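Local coordinates for ribosomal RNA processing protein 6 (Trypanosoma brucei brucei, PDB 4NLC), which probably trims and degrades RNA from the 3' end as a nuclear, exosome-associated 3'-5' exoribonuclease involved in ribosomal RNA processing, at residues 289-301 and 347-361. The protein carries 1 engineered substitution. Numbering follows the deposited sequence.
Sequences SSQLQVAREIFNW and VRTNVMKLLQIVKDA
W301 is the knob of this antiparallel helix pair in the all-helical HRDC domain, its side chain set into a hole formed by V347, K353, L354 and I357. The axes of helices 289-301 and 351-359 approach to 9.8 Å and run at 154° to each other. With CG anti to the backbone N (chi1 177°), W301 reaches across to the second helix, where L354 CD2 lies over its six-membered ring in a CH-pi contact, 3.8 Å from the centroid and displaced toward the rim. The same methyl meets I298 CD1 at 3.6 Å, while CG2 of I357 wedges between I298 CD1 and E297 CB. I325 of helix 319-328 touches V294, I298 and V358, and helps cover the buried side. At the other end V294 CG2 and A361 CB press together at 3.4 Å, tighter than usual for two carbons. The solvent side is held by exposed side chains and a water. There K353 bends at chi2 and chi3, bringing CE to the indole edge near its plane, 3.4 Å from W301 NE1. Farther along, exposed Q293 adds a water bridge: its NE2, which also approaches A361 CB, donates to a molecule that in turn donates to I357 O at 2.8 Å.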
# COMPACT_ATOMS: atom_id res chain seq x y z
N SER A 289 14.67 -35.24 -6.16
CA SER A 289 15.56 -34.12 -6.50
C SER A 289 15.17 -33.45 -7.81
O SER A 289 15.32 -32.24 -7.93
CB SER A 289 17.03 -34.56 -6.52
OG SER A 289 17.27 -35.62 -7.43
N SER A 290 14.63 -34.21 -8.77
CA SER A 290 14.24 -33.62 -10.05
C SER A 290 12.94 -32.83 -9.93
O SER A 290 12.76 -31.86 -10.67
CB SER A 290 14.15 -34.67 -11.14
OG SER A 290 13.16 -35.62 -10.79
N GLN A 291 12.06 -33.20 -8.99
CA GLN A 291 10.80 -32.51 -8.75
C GLN A 291 11.08 -31.22 -7.99
O GLN A 291 10.39 -30.22 -8.20
CB GLN A 291 9.83 -33.40 -7.97
CG GLN A 291 9.34 -34.60 -8.80
CD GLN A 291 8.53 -35.56 -8.01
OE1 GLN A 291 8.95 -36.07 -6.97
NE2 GLN A 291 7.38 -35.92 -8.53
N LEU A 292 12.11 -31.23 -7.14
CA LEU A 292 12.56 -30.06 -6.39
C LEU A 292 13.18 -29.03 -7.33
O LEU A 292 12.95 -27.84 -7.17
CB LEU A 292 13.55 -30.45 -5.27
CG LEU A 292 12.95 -31.15 -4.04
CD1 LEU A 292 14.04 -31.72 -3.14
CD2 LEU A 292 12.03 -30.22 -3.26
N GLN A 293 13.95 -29.51 -8.33
CA GLN A 293 14.58 -28.65 -9.35
C GLN A 293 13.49 -27.98 -10.18
O GLN A 293 13.58 -26.77 -10.44
CB GLN A 293 15.55 -29.47 -10.23
CG GLN A 293 16.24 -28.68 -11.35
CD GLN A 293 17.02 -29.57 -12.30
OE1 GLN A 293 17.71 -30.52 -11.90
NE2 GLN A 293 16.96 -29.27 -13.58
N VAL A 294 12.46 -28.76 -10.56
CA VAL A 294 11.31 -28.26 -11.32
C VAL A 294 10.52 -27.24 -10.48
O VAL A 294 10.14 -26.20 -11.02
CB VAL A 294 10.43 -29.39 -11.92
CG1 VAL A 294 9.13 -28.83 -12.51
CG2 VAL A 294 11.20 -30.13 -13.00
N ALA A 295 10.30 -27.50 -9.18
CA ALA A 295 9.60 -26.56 -8.30
C ALA A 295 10.27 -25.17 -8.32
O ALA A 295 9.60 -24.18 -8.56
CB ALA A 295 9.56 -27.09 -6.86
N ARG A 296 11.61 -25.14 -8.16
CA ARG A 296 12.43 -23.93 -8.11
C ARG A 296 12.42 -23.15 -9.42
O ARG A 296 12.22 -21.93 -9.40
CB ARG A 296 13.87 -24.28 -7.69
CG ARG A 296 14.86 -23.09 -7.72
CD ARG A 296 16.24 -23.49 -7.24
NE ARG A 296 17.24 -22.46 -7.53
CZ ARG A 296 18.47 -22.45 -7.04
NH1 ARG A 296 18.87 -23.40 -6.21
NH2 ARG A 296 19.32 -21.47 -7.36
N GLU A 297 12.64 -23.85 -10.55
CA GLU A 297 12.69 -23.26 -11.89
C GLU A 297 11.33 -22.71 -12.34
O GLU A 297 11.29 -21.63 -12.92
CB GLU A 297 13.29 -24.22 -12.92
CG GLU A 297 14.75 -24.61 -12.69
CD GLU A 297 15.78 -23.52 -12.90
OE1 GLU A 297 15.74 -22.84 -13.95
OE2 GLU A 297 16.67 -23.38 -12.03
N ILE A 298 10.21 -23.43 -12.06
CA ILE A 298 8.86 -22.94 -12.38
C ILE A 298 8.58 -21.66 -11.54
O ILE A 298 8.09 -20.67 -12.08
CB ILE A 298 7.75 -24.00 -12.17
CG1 ILE A 298 7.87 -25.20 -13.18
CG2 ILE A 298 6.34 -23.36 -12.20
CD1 ILE A 298 7.59 -24.88 -14.71
N PHE A 299 8.94 -21.69 -10.26
CA PHE A 299 8.76 -20.55 -9.37
C PHE A 299 9.57 -19.34 -9.83
O PHE A 299 9.07 -18.23 -9.81
CB PHE A 299 9.06 -20.93 -7.90
CG PHE A 299 8.60 -19.85 -6.93
CD1 PHE A 299 9.40 -18.75 -6.65
CD2 PHE A 299 7.33 -19.90 -6.37
CE1 PHE A 299 8.95 -17.73 -5.80
CE2 PHE A 299 6.89 -18.89 -5.50
CZ PHE A 299 7.70 -17.81 -5.23
N ASN A 300 10.82 -19.56 -10.26
CA ASN A 300 11.68 -18.47 -10.73
C ASN A 300 11.20 -17.93 -12.06
O ASN A 300 11.24 -16.72 -12.25
CB ASN A 300 13.15 -18.86 -10.75
CG ASN A 300 13.68 -18.94 -9.35
OD1 ASN A 300 13.00 -18.58 -8.38
ND2 ASN A 300 14.90 -19.41 -9.20
N TRP A 301 10.68 -18.82 -12.93
CA TRP A 301 10.08 -18.41 -14.19
C TRP A 301 8.80 -17.57 -13.90
O TRP A 301 8.57 -16.55 -14.55
CB TRP A 301 9.71 -19.63 -15.06
CG TRP A 301 9.02 -19.20 -16.31
CD1 TRP A 301 9.62 -18.78 -17.46
CD2 TRP A 301 7.61 -18.95 -16.47
NE1 TRP A 301 8.67 -18.30 -18.33
CE2 TRP A 301 7.43 -18.40 -17.76
CE3 TRP A 301 6.49 -19.15 -15.66
CZ2 TRP A 301 6.17 -18.08 -18.26
CZ3 TRP A 301 5.23 -18.82 -16.15
CH2 TRP A 301 5.08 -18.30 -17.44
N VAL A 347 0.97 -17.83 -19.11
CA VAL A 347 1.19 -19.28 -19.15
C VAL A 347 0.89 -19.84 -20.55
O VAL A 347 1.71 -20.59 -21.10
CB VAL A 347 0.41 -20.01 -18.03
CG1 VAL A 347 0.28 -21.51 -18.32
CG2 VAL A 347 1.04 -19.77 -16.66
N ARG A 348 -0.28 -19.48 -21.12
CA ARG A 348 -0.68 -19.98 -22.45
C ARG A 348 0.32 -19.58 -23.54
O ARG A 348 0.69 -20.42 -24.35
CB ARG A 348 -2.11 -19.53 -22.82
CG ARG A 348 -2.69 -20.28 -24.03
CD ARG A 348 -4.20 -20.15 -24.15
NE ARG A 348 -4.92 -21.02 -23.21
CZ ARG A 348 -5.24 -22.29 -23.44
NH1 ARG A 348 -4.90 -22.87 -24.59
NH2 ARG A 348 -5.89 -22.99 -22.53
N THR A 349 0.79 -18.32 -23.51
CA THR A 349 1.74 -17.83 -24.52
C THR A 349 3.13 -18.46 -24.31
O THR A 349 3.80 -18.75 -25.30
CB THR A 349 1.75 -16.27 -24.62
OG1 THR A 349 2.81 -15.85 -25.47
CG2 THR A 349 1.93 -15.58 -23.31
N ASN A 350 3.52 -18.76 -23.06
CA ASN A 350 4.82 -19.36 -22.76
C ASN A 350 4.78 -20.83 -22.31
O ASN A 350 5.72 -21.29 -21.67
CB ASN A 350 5.57 -18.51 -21.73
CG ASN A 350 5.81 -17.10 -22.19
OD1 ASN A 350 5.06 -16.18 -21.86
ND2 ASN A 350 6.81 -16.92 -23.03
N VAL A 351 3.75 -21.59 -22.74
CA VAL A 351 3.57 -23.02 -22.43
C VAL A 351 4.77 -23.90 -22.85
O VAL A 351 5.07 -24.89 -22.17
CB VAL A 351 2.22 -23.55 -23.00
CG1 VAL A 351 2.18 -23.53 -24.54
CG2 VAL A 351 1.86 -24.92 -22.45
N MET A 352 5.46 -23.53 -23.97
CA MET A 352 6.61 -24.28 -24.50
C MET A 352 7.86 -24.10 -23.63
O MET A 352 8.66 -25.03 -23.51
CB MET A 352 6.86 -23.95 -25.98
CG MET A 352 5.72 -24.40 -26.92
SD MET A 352 5.05 -26.08 -26.64
CE MET A 352 6.38 -27.07 -27.33
N LYS A 353 7.98 -22.93 -22.98
CA LYS A 353 9.06 -22.61 -22.05
C LYS A 353 8.87 -23.42 -20.74
O LYS A 353 9.84 -23.97 -20.22
CB LYS A 353 9.09 -21.08 -21.75
CG LYS A 353 10.27 -20.63 -20.89
CD LYS A 353 11.05 -19.47 -21.53
CE LYS A 353 10.45 -18.10 -21.27
NZ LYS A 353 11.27 -17.02 -21.88
N LEU A 354 7.62 -23.50 -20.23
CA LEU A 354 7.30 -24.28 -19.01
C LEU A 354 7.56 -25.75 -19.28
O LEU A 354 8.14 -26.45 -18.44
CB LEU A 354 5.84 -24.08 -18.59
CG LEU A 354 5.42 -22.70 -18.13
CD1 LEU A 354 3.91 -22.62 -18.01
CD2 LEU A 354 6.03 -22.37 -16.80
N LEU A 355 7.19 -26.21 -20.48
CA LEU A 355 7.41 -27.56 -20.97
C LEU A 355 8.91 -27.86 -21.12
O LEU A 355 9.34 -28.97 -20.82
CB LEU A 355 6.67 -27.74 -22.31
CG LEU A 355 6.69 -29.11 -22.97
CD1 LEU A 355 6.25 -30.20 -22.01
CD2 LEU A 355 5.83 -29.12 -24.22
N GLN A 356 9.72 -26.86 -21.52
CA GLN A 356 11.17 -27.05 -21.65
C GLN A 356 11.83 -27.25 -20.28
O GLN A 356 12.74 -28.08 -20.14
CB GLN A 356 11.82 -25.88 -22.43
CG GLN A 356 13.16 -26.25 -23.07
CD GLN A 356 13.11 -27.56 -23.83
OE1 GLN A 356 12.34 -27.75 -24.79
NE2 GLN A 356 13.92 -28.50 -23.38
N ILE A 357 11.33 -26.49 -19.26
CA ILE A 357 11.78 -26.56 -17.86
C ILE A 357 11.65 -28.00 -17.36
O ILE A 357 12.60 -28.54 -16.80
CB ILE A 357 11.03 -25.54 -16.94
CG1 ILE A 357 11.54 -24.10 -17.19
CG2 ILE A 357 11.14 -25.93 -15.44
CD1 ILE A 357 10.62 -22.94 -16.62
N VAL A 358 10.49 -28.62 -17.59
CA VAL A 358 10.19 -30.00 -17.21
C VAL A 358 11.07 -30.98 -17.98
O VAL A 358 11.59 -31.92 -17.38
CB VAL A 358 8.68 -30.33 -17.39
CG1 VAL A 358 8.39 -31.79 -17.03
CG2 VAL A 358 7.81 -29.38 -16.57
N LYS A 359 11.20 -30.79 -19.31
CA LYS A 359 11.98 -31.66 -20.19
C LYS A 359 13.45 -31.71 -19.80
O LYS A 359 14.03 -32.79 -19.82
CB LYS A 359 11.84 -31.24 -21.66
CG LYS A 359 10.54 -31.69 -22.31
CD LYS A 359 10.33 -31.01 -23.64
CE LYS A 359 9.05 -31.44 -24.30
NZ LYS A 359 8.75 -30.62 -25.49
N ASP A 360 14.04 -30.58 -19.39
CA ASP A 360 15.46 -30.52 -18.98
C ASP A 360 15.73 -31.21 -17.63
O ASP A 360 16.89 -31.49 -17.30
CB ASP A 360 15.97 -29.06 -18.98
CG ASP A 360 15.92 -28.36 -20.33
OD1 ASP A 360 15.78 -29.05 -21.36
OD2 ASP A 360 16.04 -27.12 -20.36
N ALA A 361 14.66 -31.54 -16.88
CA ALA A 361 14.77 -32.21 -15.58
C ALA A 361 14.41 -33.71 -15.57
O ALA A 361 14.85 -34.41 -14.66
CB ALA A 361 13.96 -31.46 -14.55
O HOH W 1 14.70 -27.78 -15.11